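Long-range contacts in superoxide dismutase [Mn], mitochondrial (Saccharomyces cerevisiae, PDB 3BFR), which catalyses the dismutation of superoxide to hydrogen peroxide and molecular oxygen in the mitochondrion, using one manganese ion per subunit: residues Thr87-Phe92 with Ser139-Ile144; Pro171-Asp176 with Ala196-Val201. All blocks are in the same frame, centred on the assembly; numbering follows the deposited sequence.

Contact 1 (Thr87-Phe92 with Ser139-Ile144). With MN3 (manganese (III) ion), chain B.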
loop_
_atom_site.group_PDB
_atom_site.type_symbol
_atom_site.label_atom_id
_atom_site.label_comp_id
_atom_site.label_asym_id
_atom_site.label_seq_id
_atom_site.Cartn_x
_atom_site.Cartn_y
_atom_site.Cartn_z
ATOM N N THR A 87 -16.470 10.606 -6.649
ATOM C CA THR A 87 -17.266 9.492 -7.182
ATOM C C THR A 87 -17.942 8.674 -6.076
ATOM O O THR A 87 -19.135 8.401 -6.154
ATOM C CB THR A 87 -16.463 8.591 -8.169
ATOM O OG1 THR A 87 -17.255 7.456 -8.551
ATOM C CG2 THR A 87 -15.197 8.076 -7.551
ATOM N N ASN A 88 -17.181 8.316 -5.040
ATOM C CA ASN A 88 -17.702 7.482 -3.958
ATOM C C ASN A 88 -18.903 8.090 -3.260
ATOM O O ASN A 88 -19.860 7.383 -2.964
ATOM C CB ASN A 88 -16.616 7.139 -2.926
ATOM C CG ASN A 88 -15.622 6.112 -3.431
ATOM O OD1 ASN A 88 -15.890 5.379 -4.384
ATOM N ND2 ASN A 88 -14.458 6.055 -2.787
ATOM N N HIS A 89 -18.857 9.398 -2.997
ATOM C CA HIS A 89 -19.967 10.056 -2.304
ATOM C C HIS A 89 -21.191 10.229 -3.206
ATOM O O HIS A 89 -22.324 10.165 -2.731
ATOM C CB HIS A 89 -19.533 11.381 -1.674
ATOM C CG HIS A 89 -18.622 11.207 -0.499
ATOM N ND1 HIS A 89 -17.262 11.049 -0.636
ATOM C CD2 HIS A 89 -18.881 11.129 0.827
ATOM C CE1 HIS A 89 -16.717 10.887 0.557
ATOM N NE2 HIS A 89 -17.677 10.934 1.462
ATOM N N CYS A 90 -20.955 10.444 -4.498
ATOM C CA CYS A 90 -22.040 10.458 -5.478
ATOM C C CYS A 90 -22.785 9.130 -5.459
ATOM O O CYS A 90 -24.009 9.114 -5.360
ATOM C CB CYS A 90 -21.513 10.744 -6.881
ATOM S SG CYS A 90 -21.130 12.479 -7.206
ATOM N N LEU A 91 -22.037 8.027 -5.541
ATOM C CA LEU A 91 -22.604 6.680 -5.415
ATOM C C LEU A 91 -23.354 6.516 -4.095
ATOM O O LEU A 91 -24.467 5.980 -4.067
ATOM C CB LEU A 91 -21.506 5.610 -5.525
ATOM C CG LEU A 91 -20.779 5.375 -6.856
ATOM C CD1 LEU A 91 -19.535 4.517 -6.646
ATOM C CD2 LEU A 91 -21.705 4.735 -7.905
ATOM N N PHE A 92 -22.743 7.005 -3.011
ATOM C CA PHE A 92 -23.299 6.910 -1.660
ATOM C C PHE A 92 -24.702 7.521 -1.541
ATOM O O PHE A 92 -25.629 6.832 -1.121
ATOM C CB PHE A 92 -22.324 7.532 -0.636
ATOM C CG PHE A 92 -22.663 7.239 0.809
ATOM C CD1 PHE A 92 -22.816 5.927 1.258
ATOM C CD2 PHE A 92 -22.789 8.279 1.729
ATOM C CE1 PHE A 92 -23.115 5.654 2.598
ATOM C CE2 PHE A 92 -23.087 8.019 3.069
ATOM C CZ PHE A 92 -23.252 6.705 3.505
ATOM N N SER A 139 -9.665 4.526 7.504
ATOM C CA SER A 139 -10.732 5.124 6.705
ATOM C C SER A 139 -10.937 4.277 5.459
ATOM O O SER A 139 -9.973 3.794 4.870
ATOM C CB SER A 139 -10.356 6.544 6.277
ATOM O OG SER A 139 -10.308 7.429 7.377
ATOM N N GLY A 140 -12.191 4.103 5.053
ATOM C CA GLY A 140 -12.459 3.427 3.791
ATOM C C GLY A 140 -13.920 3.158 3.502
ATOM O O GLY A 140 -14.812 3.814 4.048
ATOM N N TRP A 141 -14.144 2.179 2.628
ATOM C CA TRP A 141 -15.463 1.869 2.098
ATOM C C TRP A 141 -15.651 0.362 2.006
ATOM O O TRP A 141 -14.673 -0.384 1.938
ATOM C CB TRP A 141 -15.605 2.460 0.683
ATOM C CG TRP A 141 -15.596 3.952 0.642
ATOM C CD1 TRP A 141 -14.505 4.770 0.699
ATOM C CD2 TRP A 141 -16.739 4.812 0.523
ATOM N NE1 TRP A 141 -14.897 6.089 0.637
ATOM C CE2 TRP A 141 -16.263 6.143 0.530
ATOM C CE3 TRP A 141 -18.118 4.587 0.406
ATOM C CZ2 TRP A 141 -17.118 7.246 0.438
ATOM C CZ3 TRP A 141 -18.968 5.683 0.316
ATOM C CH2 TRP A 141 -18.462 6.998 0.324
ATOM N N ALA A 142 -16.905 -0.084 2.019
ATOM C CA ALA A 142 -17.241 -1.398 1.466
ATOM C C ALA A 142 -18.183 -1.211 0.283
ATOM O O ALA A 142 -19.055 -0.334 0.307
ATOM C CB ALA A 142 -17.860 -2.322 2.516
ATOM N N PHE A 143 -17.989 -2.027 -0.748
ATOM C CA PHE A 143 -18.836 -2.011 -1.939
ATOM C C PHE A 143 -19.394 -3.403 -2.215
ATOM O O PHE A 143 -18.636 -4.376 -2.295
ATOM C CB PHE A 143 -18.049 -1.575 -3.179
ATOM C CG PHE A 143 -17.473 -0.191 -3.103
ATOM C CD1 PHE A 143 -18.202 0.909 -3.558
ATOM C CD2 PHE A 143 -16.181 0.013 -2.618
ATOM C CE1 PHE A 143 -17.660 2.199 -3.511
ATOM C CE2 PHE A 143 -15.634 1.293 -2.565
ATOM C CZ PHE A 143 -16.376 2.391 -3.012
ATOM N N ILE A 144 -20.713 -3.498 -2.357
ATOM C CA ILE A 144 -21.318 -4.672 -2.972
ATOM C C ILE A 144 -21.184 -4.445 -4.474
ATOM O O ILE A 144 -21.609 -3.407 -4.991
ATOM C CB ILE A 144 -22.792 -4.888 -2.541
ATOM C CG1 ILE A 144 -22.895 -4.910 -1.007
ATOM C CG2 ILE A 144 -23.355 -6.183 -3.174
ATOM C CD1 ILE A 144 -24.316 -4.976 -0.448
HETATM MN MN MN3 B . -17.453 10.252 3.485
HETATM O O HOH W 1 -15.630 9.179 3.059
#
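Helix 87-92 passes over strand 140-144 at 51°, the two short axes 11.2 Å apart where they come closest, and Asn88 and Trp141 bring the backbones nearest each other. That gap is filled chiefly by the indole of Trp141: one large ring here serves a methylene on its face and two aromatic neighbours at its edge. Its six-membered ring lies under Asn88, whose CB stands 3.7 Å from the ring centroid in a CH-pi contact. The rim of Trp141 is T-shaped to a face of the His89 imidazole, with planes at 85°. Trp141 CZ2 lies 3.7 Å from His89 CE1. With the Phe92 ring the indole makes an offset edge-to-face pair, Phe92 CB lying 3.9 Å from Trp141 CZ3. In His89, CG anti to the carbonyl carbon (chi1 -70°) carries the imidazole across the indole's edge, one face over Trp141 CZ2, to the metal, where NE2 binds manganese at 2.1 Å. Gly85 O accepts a hydrogen bond from ND1, so both ring nitrogens are held and the imidazole is fixed in rotation. Were Trp141 replaced by an alanine, Asn88 CB would probably lose the ring beneath it, and His89 and Phe92 their shared aromatic neighbour. The Asn88 amide reaches past the indole to Phe143, Asn88 OD1 lying 3.3 Å from Phe143 CZ at the ring's edge. Thr164 OG1 hydrogen-bonds to Asn88 OD1, and Asn88 ND2 to the carbonyl of Asp163, as Gln162 satisfies Trp141 NE1. Leu91 CD1 adds apolar packing on Phe143. The contact thus joins the alpha-hairpin domain to the C-terminal domain next to the metal. Helix 66-94 lies across the middle strand of the antiparallel sheet, with strands 153-160 and 169-176 flanking that strand and helix 122-134 packing on Ala142 and Ile144.

Contact 2 (Pro171-Asp176 with Ala196-Val201); sequences PLVAID and AIWNVV. With MN3 (manganese (III) ion), chain B.
Val173 and Ile175, alternate residues of one strand, both turn their side chains toward the 196-201 segment and meet it through apolar contacts, with no hydrogen bond between the two segments. Val173 and Val201 meet tip to tip, CG1 to CG1 at 4.2 Å, and Val173 CG1 also meets Trp198 CZ3 obliquely. Ile175 is shared more widely: CD1 sits over one face of the Trp198 indole, offset toward its rim, and also reaches Val201 CG2 at 4.1 Å, while CG2 touches Ile197 CD1. With CG1 beside the backbone N (chi1 -51°), the longer branch of Ile175 is directed to the indole and CG2 is left for Ile197. Polar links lead outward. Trp198 NE1 hydrogen-bonds to Asn130 OD1, which ties the indole to helix 122-134. Asp176, one residue beyond Ile175, faces the metal: OD1 binds manganese at 2.0 Å, and OD2 accepts a hydrogen bond from the metal-bound water at 2.9 Å and another from Trp178 N. Strand 169-176, at one side of the sheet, carries a metal ligand at its end and packs against the loop, with its 3-10 turn at 198-199, between helix 190-196 and helix 203-212, with strand 140-147 alongside and helix 66-94 touching Ile197 through Phe92.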
loop_
_atom_site.group_PDB
_atom_site.type_symbol
_atom_site.label_atom_id
_atom_site.label_comp_id
_atom_site.label_asym_id
_atom_site.label_seq_id
_atom_site.Cartn_x
_atom_site.Cartn_y
_atom_site.Cartn_z
ATOM N N PRO A 171 -19.972 -0.991 -9.014
ATOM C CA PRO A 171 -20.507 -0.727 -7.676
ATOM C C PRO A 171 -22.038 -0.752 -7.665
ATOM O O PRO A 171 -22.677 -0.097 -8.487
ATOM C CB PRO A 171 -19.976 0.673 -7.340
ATOM C CG PRO A 171 -19.664 1.308 -8.654
ATOM C CD PRO A 171 -19.374 0.207 -9.633
ATOM N N LEU A 172 -22.607 -1.527 -6.751
ATOM C CA LEU A 172 -24.061 -1.633 -6.623
ATOM C C LEU A 172 -24.530 -0.904 -5.374
ATOM O O LEU A 172 -25.507 -0.158 -5.422
ATOM C CB LEU A 172 -24.514 -3.097 -6.587
ATOM C CG LEU A 172 -23.953 -4.068 -7.636
ATOM C CD1 LEU A 172 -24.488 -5.466 -7.376
ATOM C CD2 LEU A 172 -24.288 -3.628 -9.052
ATOM N N VAL A 173 -23.839 -1.145 -4.258
ATOM C CA VAL A 173 -24.073 -0.421 -3.009
ATOM C C VAL A 173 -22.732 0.011 -2.413
ATOM O O VAL A 173 -21.863 -0.831 -2.151
ATOM C CB VAL A 173 -24.830 -1.262 -1.949
ATOM C CG1 VAL A 173 -25.027 -0.448 -0.666
ATOM C CG2 VAL A 173 -26.179 -1.758 -2.473
ATOM N N ALA A 174 -22.580 1.319 -2.219
ATOM C CA ALA A 174 -21.428 1.899 -1.532
ATOM C C ALA A 174 -21.806 2.273 -0.101
ATOM O O ALA A 174 -22.846 2.909 0.125
ATOM C CB ALA A 174 -20.917 3.132 -2.291
ATOM N N ILE A 175 -20.979 1.855 0.858
ATOM C CA ILE A 175 -21.174 2.208 2.266
ATOM C C ILE A 175 -19.913 2.864 2.812
ATOM O O ILE A 175 -18.834 2.261 2.809
ATOM C CB ILE A 175 -21.538 0.990 3.170
ATOM C CG1 ILE A 175 -22.718 0.177 2.597
ATOM C CG2 ILE A 175 -21.803 1.452 4.610
ATOM C CD1 ILE A 175 -24.086 0.865 2.676
ATOM N N ASP A 176 -20.074 4.101 3.280
ATOM C CA ASP A 176 -18.972 4.903 3.805
ATOM C C ASP A 176 -18.606 4.442 5.209
ATOM O O ASP A 176 -19.462 4.406 6.089
ATOM C CB ASP A 176 -19.384 6.382 3.817
ATOM C CG ASP A 176 -18.204 7.325 3.932
ATOM O OD1 ASP A 176 -18.435 8.555 3.842
ATOM O OD2 ASP A 176 -17.054 6.861 4.110
ATOM N N ALA A 196 -27.449 -0.033 11.341
ATOM C CA ALA A 196 -28.572 0.895 11.142
ATOM C C ALA A 196 -28.783 1.358 9.702
ATOM O O ALA A 196 -29.923 1.577 9.283
ATOM C CB ALA A 196 -28.434 2.109 12.064
ATOM N N ILE A 197 -27.692 1.508 8.951
ATOM C CA ILE A 197 -27.750 2.119 7.621
ATOM C C ILE A 197 -28.612 1.347 6.600
ATOM O O ILE A 197 -29.152 1.948 5.663
ATOM C CB ILE A 197 -26.322 2.438 7.048
ATOM C CG1 ILE A 197 -26.420 3.410 5.864
ATOM C CG2 ILE A 197 -25.555 1.154 6.701
ATOM C CD1 ILE A 197 -25.092 4.000 5.396
ATOM N N TRP A 198 -28.756 0.035 6.797
ATOM C CA TRP A 198 -29.508 -0.799 5.852
ATOM C C TRP A 198 -31.002 -0.456 5.799
ATOM O O TRP A 198 -31.682 -0.756 4.815
ATOM C CB TRP A 198 -29.253 -2.289 6.114
ATOM C CG TRP A 198 -27.795 -2.597 5.979
ATOM C CD1 TRP A 198 -26.892 -2.739 6.992
ATOM C CD2 TRP A 198 -27.055 -2.731 4.757
ATOM N NE1 TRP A 198 -25.638 -2.978 6.480
ATOM C CE2 TRP A 198 -25.709 -2.978 5.110
ATOM C CE3 TRP A 198 -27.402 -2.685 3.396
ATOM C CZ2 TRP A 198 -24.705 -3.175 4.155
ATOM C CZ3 TRP A 198 -26.402 -2.877 2.443
ATOM C CH2 TRP A 198 -25.066 -3.117 2.831
ATOM N N ASN A 199 -31.488 0.207 6.847
ATOM C CA ASN A 199 -32.860 0.710 6.897
ATOM C C ASN A 199 -33.133 1.818 5.879
ATOM O O ASN A 199 -34.291 2.085 5.540
ATOM C CB ASN A 199 -33.192 1.189 8.310
ATOM C CG ASN A 199 -33.149 0.069 9.326
ATOM O OD1 ASN A 199 -32.219 -0.021 10.130
ATOM N ND2 ASN A 199 -34.147 -0.805 9.287
ATOM N N VAL A 200 -32.066 2.446 5.379
ATOM C CA VAL A 200 -32.193 3.503 4.371
ATOM C C VAL A 200 -31.371 3.273 3.104
ATOM O O VAL A 200 -31.104 4.209 2.350
ATOM C CB VAL A 200 -31.893 4.923 4.954
ATOM C CG1 VAL A 200 -33.027 5.376 5.864
ATOM C CG2 VAL A 200 -30.533 4.964 5.670
ATOM N N VAL A 201 -30.966 2.027 2.869
ATOM C CA VAL A 201 -30.264 1.684 1.634
ATOM C C VAL A 201 -31.272 1.614 0.486
ATOM O O VAL A 201 -32.344 1.024 0.629
ATOM C CB VAL A 201 -29.437 0.373 1.788
ATOM C CG1 VAL A 201 -29.032 -0.208 0.426
ATOM C CG2 VAL A 201 -28.204 0.640 2.640
HETATM MN MN MN3 B . -17.453 10.252 3.485
HETATM O O HOH W 1 -15.630 9.179 3.059
#

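How the contacts relate
Contact 1 closes before contact 2 opens along the chain, yet their centres lie only about 9 Å apart. Strands 140-147 and 169-176 are neighbours in one antiparallel sheet, hydrogen-bonded along their length, with a classic beta bulge where Leu172 and Val173 both face Ile144. Phe92 CD1 packs 3.2 Å from Ala174 O, so helix 66-94 touches the strand of contact 2 as well. Each contact supplies a manganese ligand, His89 from the alpha-hairpin domain and Asp176 from the C-terminal domain; His34 and His180 complete the protein ligands, and the same water belongs to both contacts. The metal site is therefore built across the domain boundary, with contact 2 continuing the packing outward from the sheet to the 196-201 segment.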